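Bm4233, isoform b (Brugia malayi, PDB 6ANY) probably binds and transports sterols as a secreted venom allergen-like member of the CAP superfamily, and is a vaccine candidate for lymphatic filariasis. Local coordinates at residues 46-51 / 197-202. Sequence-based numbering, arbitrary orientation.
Sequences MLLLKW and KKSGLC. With SO4 (sulfate ion), chain D.
Cys202 grips the chain on both sides of Leu47 with its own backbone: its N donates to Met46 O at 3.0 Å, and its O accepts from Leu48 N at 2.7 Å. This is the bond pattern of a parallel bridge, but isolated and between steeply crossing chains. Cys202 O also receives a CA-H contact from Leu47 CA at 3.2 Å. On one flank the Met46 and Leu201 side chains run alongside each other in one direction, Met46 CG pressed against Leu201 CD2 at 3.4 Å, a close fit. Leu201 CB meets Leu48 CB at 4.0 Å, the two side chains crossing at about a right angle. Leu47 CD2 reaches back to Cys202 CB because CG sits beside its backbone N (chi1 -61°). The bridge joins the CAP domain to the cysteine-rich C-terminal region, where Cys202 is disulfide-bonded to Cys190 and Gly200 and Leu201 form a G1 bulge opposite Ala196. A water accepts from Met46 N and donates to Gly200 O at 2.7 Å, adding an indirect link. At the far end of the turn, the backbone N atoms of Lys197 and Lys198 hold a sulfate, probably from the crystallisation liquor, which Arg203 also binds.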
ATOM      1  N   MET A  46       4.074   3.597  13.006  1.00 14.63           N
ATOM      2  CA  MET A  46       3.560   3.221  11.678  1.00 15.28           C
ATOM      3  C   MET A  46       2.601   4.352  11.303  1.00 14.90           C
ATOM      4  O   MET A  46       1.602   4.559  11.965  1.00 16.25           O
ATOM      5  CB  MET A  46       2.870   1.869  11.741  1.00 16.02           C
ATOM      6  CG  MET A  46       2.040   1.472  10.528  1.00 16.55           C
ATOM      7  SD  MET A  46       3.139   0.852   9.238  1.00 16.49           S
ATOM      8  CE  MET A  46       3.442  -0.765   9.792  1.00 14.53           C
ATOM      9  N   LEU A  47       2.936   5.093  10.243  1.00 14.47           N
ATOM     10  CA  LEU A  47       2.139   6.260   9.837  1.00 14.02           C
ATOM     11  C   LEU A  47       0.775   5.899   9.242  1.00 14.21           C
ATOM     12  O   LEU A  47       0.639   4.891   8.517  1.00 15.27           O
ATOM     13  CB  LEU A  47       2.929   7.145   8.855  1.00 13.71           C
ATOM     14  CG  LEU A  47       4.226   7.724   9.436  1.00 14.41           C
ATOM     15  CD1 LEU A  47       5.028   8.510   8.414  1.00 15.07           C
ATOM     16  CD2 LEU A  47       3.955   8.550  10.723  1.00 14.48           C
ATOM     17  N   LEU A  48      -0.218   6.738   9.532  1.00 13.19           N
ATOM     18  CA  LEU A  48      -1.532   6.580   8.985  1.00 13.61           C
ATOM     19  C   LEU A  48      -1.555   7.148   7.530  1.00 14.01           C
ATOM     20  O   LEU A  48      -1.286   8.321   7.280  1.00 12.80           O
ATOM     21  CB  LEU A  48      -2.545   7.276   9.854  1.00 13.87           C
ATOM     22  CG  LEU A  48      -4.025   6.936   9.617  1.00 14.24           C
ATOM     23  CD1 LEU A  48      -4.857   7.021  10.886  1.00 15.03           C
ATOM     24  CD2 LEU A  48      -4.654   7.912   8.663  1.00 15.79           C
ATOM     25  N   LEU A  49      -1.846   6.287   6.578  1.00 14.27           N
ATOM     26  CA  LEU A  49      -1.864   6.712   5.158  1.00 14.62           C
ATOM     27  C   LEU A  49      -2.936   7.745   4.858  1.00 13.19           C
ATOM     28  O   LEU A  49      -4.034   7.653   5.335  1.00 14.16           O
ATOM     29  CB  LEU A  49      -1.997   5.526   4.205  1.00 14.28           C
ATOM     30  CG  LEU A  49      -0.984   4.418   4.331  1.00 14.28           C
ATOM     31  CD1 LEU A  49      -1.293   3.316   3.303  1.00 14.03           C
ATOM     32  CD2 LEU A  49       0.432   4.939   4.132  1.00 14.83           C
ATOM     33  N   LYS A  50      -2.566   8.776   4.100  1.00 14.64           N
ATOM     34  CA  LYS A  50      -3.512   9.794   3.635  1.00 15.35           C
ATOM     35  C   LYS A  50      -3.562   9.656   2.108  1.00 14.45           C
ATOM     36  O   LYS A  50      -2.534   9.395   1.454  1.00 14.65           O
ATOM     37  CB  LYS A  50      -2.989  11.200   3.944  1.00 19.22           C
ATOM     38  CG  LYS A  50      -2.681  11.537   5.406  1.00 20.76           C
ATOM     39  CD  LYS A  50      -3.951  11.621   6.217  1.00 22.10           C
ATOM     40  CE  LYS A  50      -4.709  12.862   5.800  1.00 26.71           C
ATOM     41  NZ  LYS A  50      -6.027  13.028   6.463  1.00 27.61           N
ATOM     42  N   TRP A  51      -4.726   9.900   1.540  1.00 13.57           N
ATOM     43  CA  TRP A  51      -4.910   9.989   0.136  1.00 14.16           C
ATOM     44  C   TRP A  51      -4.297  11.226  -0.421  1.00 14.84           C
ATOM     45  O   TRP A  51      -4.552  12.353   0.081  1.00 17.12           O
ATOM     46  CB  TRP A  51      -6.390   9.944  -0.243  1.00 14.49           C
ATOM     47  CG  TRP A  51      -6.586   9.700  -1.739  1.00 14.11           C
ATOM     48  CD1 TRP A  51      -6.768  10.641  -2.660  1.00 14.58           C
ATOM     49  CD2 TRP A  51      -6.545   8.444  -2.460  1.00 13.50           C
ATOM     50  NE1 TRP A  51      -6.842  10.098  -3.926  1.00 13.46           N
ATOM     51  CE2 TRP A  51      -6.772   8.741  -3.813  1.00 13.14           C
ATOM     52  CE3 TRP A  51      -6.430   7.109  -2.086  1.00 13.56           C
ATOM     53  CZ2 TRP A  51      -6.845   7.767  -4.795  1.00 13.06           C
ATOM     54  CZ3 TRP A  51      -6.523   6.144  -3.085  1.00 13.77           C
ATOM     55  CH2 TRP A  51      -6.720   6.496  -4.422  1.00 12.28           C
ATOM     56  N   LYS A 197      -5.686   7.052  17.987  1.00 20.62           N
ATOM     57  CA  LYS A 197      -5.784   6.123  19.115  1.00 22.41           C
ATOM     58  C   LYS A 197      -6.608   4.849  18.744  1.00 22.66           C
ATOM     59  O   LYS A 197      -6.258   3.778  19.192  1.00 18.90           O
ATOM     60  CB  LYS A 197      -6.358   6.834  20.339  1.00 26.25           C
ATOM     61  CG  LYS A 197      -6.451   6.003  21.625  1.00 29.74           C
ATOM     62  CD  LYS A 197      -6.799   6.892  22.843  1.00 31.94           C
ATOM     63  CE  LYS A 197      -6.741   6.137  24.177  1.00 36.04           C
ATOM     64  NZ  LYS A 197      -5.388   5.533  24.379  1.00 41.51           N
ATOM     65  N   LYS A 198      -7.669   4.993  17.955  1.00 21.08           N
ATOM     66  CA  LYS A 198      -8.438   3.851  17.515  1.00 26.32           C
ATOM     67  C   LYS A 198      -7.596   2.843  16.770  1.00 22.94           C
ATOM     68  O   LYS A 198      -7.727   1.667  17.024  1.00 20.70           O
ATOM     69  CB  LYS A 198      -9.629   4.230  16.612  1.00 34.03           C
ATOM     70  CG  LYS A 198     -10.907   4.570  17.373  1.00 42.84           C
ATOM     71  CD  LYS A 198     -12.007   5.002  16.407  1.00 49.15           C
ATOM     72  CE  LYS A 198     -11.741   6.387  15.802  1.00 53.76           C
ATOM     73  NZ  LYS A 198     -12.569   7.450  16.443  1.00 55.93           N
ATOM     74  N   SER A 199      -6.705   3.311  15.907  1.00 19.85           N
ATOM     75  CA  SER A 199      -5.913   2.397  15.109  1.00 18.74           C
ATOM     76  C   SER A 199      -4.547   2.122  15.709  1.00 17.07           C
ATOM     77  O   SER A 199      -3.915   1.141  15.358  1.00 17.22           O
ATOM     78  CB  SER A 199      -5.809   2.932  13.677  1.00 17.22           C
ATOM     79  OG  SER A 199      -5.134   4.146  13.628  1.00 17.13           O
ATOM     80  N   GLY A 200      -4.031   3.021  16.553  1.00 16.49           N
ATOM     81  CA  GLY A 200      -2.668   2.892  17.072  1.00 14.16           C
ATOM     82  C   GLY A 200      -1.646   3.360  16.038  1.00 14.63           C
ATOM     83  O   GLY A 200      -0.457   3.110  16.161  1.00 14.37           O
ATOM     84  N   LEU A 201      -2.074   4.056  14.993  1.00 14.97           N
ATOM     85  CA  LEU A 201      -1.147   4.564  13.967  1.00 14.58           C
ATOM     86  C   LEU A 201      -0.911   6.021  14.183  1.00 15.01           C
ATOM     87  O   LEU A 201      -1.781   6.715  14.687  1.00 14.36           O
ATOM     88  CB  LEU A 201      -1.754   4.383  12.563  1.00 16.00           C
ATOM     89  CG  LEU A 201      -2.182   2.998  12.074  1.00 15.28           C
ATOM     90  CD1 LEU A 201      -3.029   3.134  10.834  1.00 16.30           C
ATOM     91  CD2 LEU A 201      -1.008   2.140  11.765  1.00 15.01           C
ATOM     92  N   CYS A 202       0.281   6.486  13.822  1.00 15.43           N
ATOM     93  CA  CYS A 202       0.672   7.878  13.982  1.00 16.35           C
ATOM     94  C   CYS A 202       0.246   8.702  12.812  1.00 15.60           C
ATOM     95  O   CYS A 202       0.376   8.274  11.669  1.00 17.28           O
ATOM     96  CB  CYS A 202       2.194   8.020  14.201  1.00 18.75           C
ATOM     97  SG  CYS A 202       2.722   7.160  15.705  1.00 23.17           S
TER
HETATM   98  S   SO4 D 307      -8.554   9.009  17.064  1.00 35.19           S
HETATM   99  O1  SO4 D 307      -9.788   9.796  16.886  1.00 38.85           O
HETATM  100  O2  SO4 D 307      -8.057   8.741  15.713  1.00 35.15           O
HETATM  101  O3  SO4 D 307      -7.465   9.668  17.831  1.00 32.26           O
HETATM  102  O4  SO4 D 307      -8.982   7.720  17.633  1.00 39.49           O
HETATM  103  O   HOH W   1       2.129   3.422  15.538  1.00 23.36           O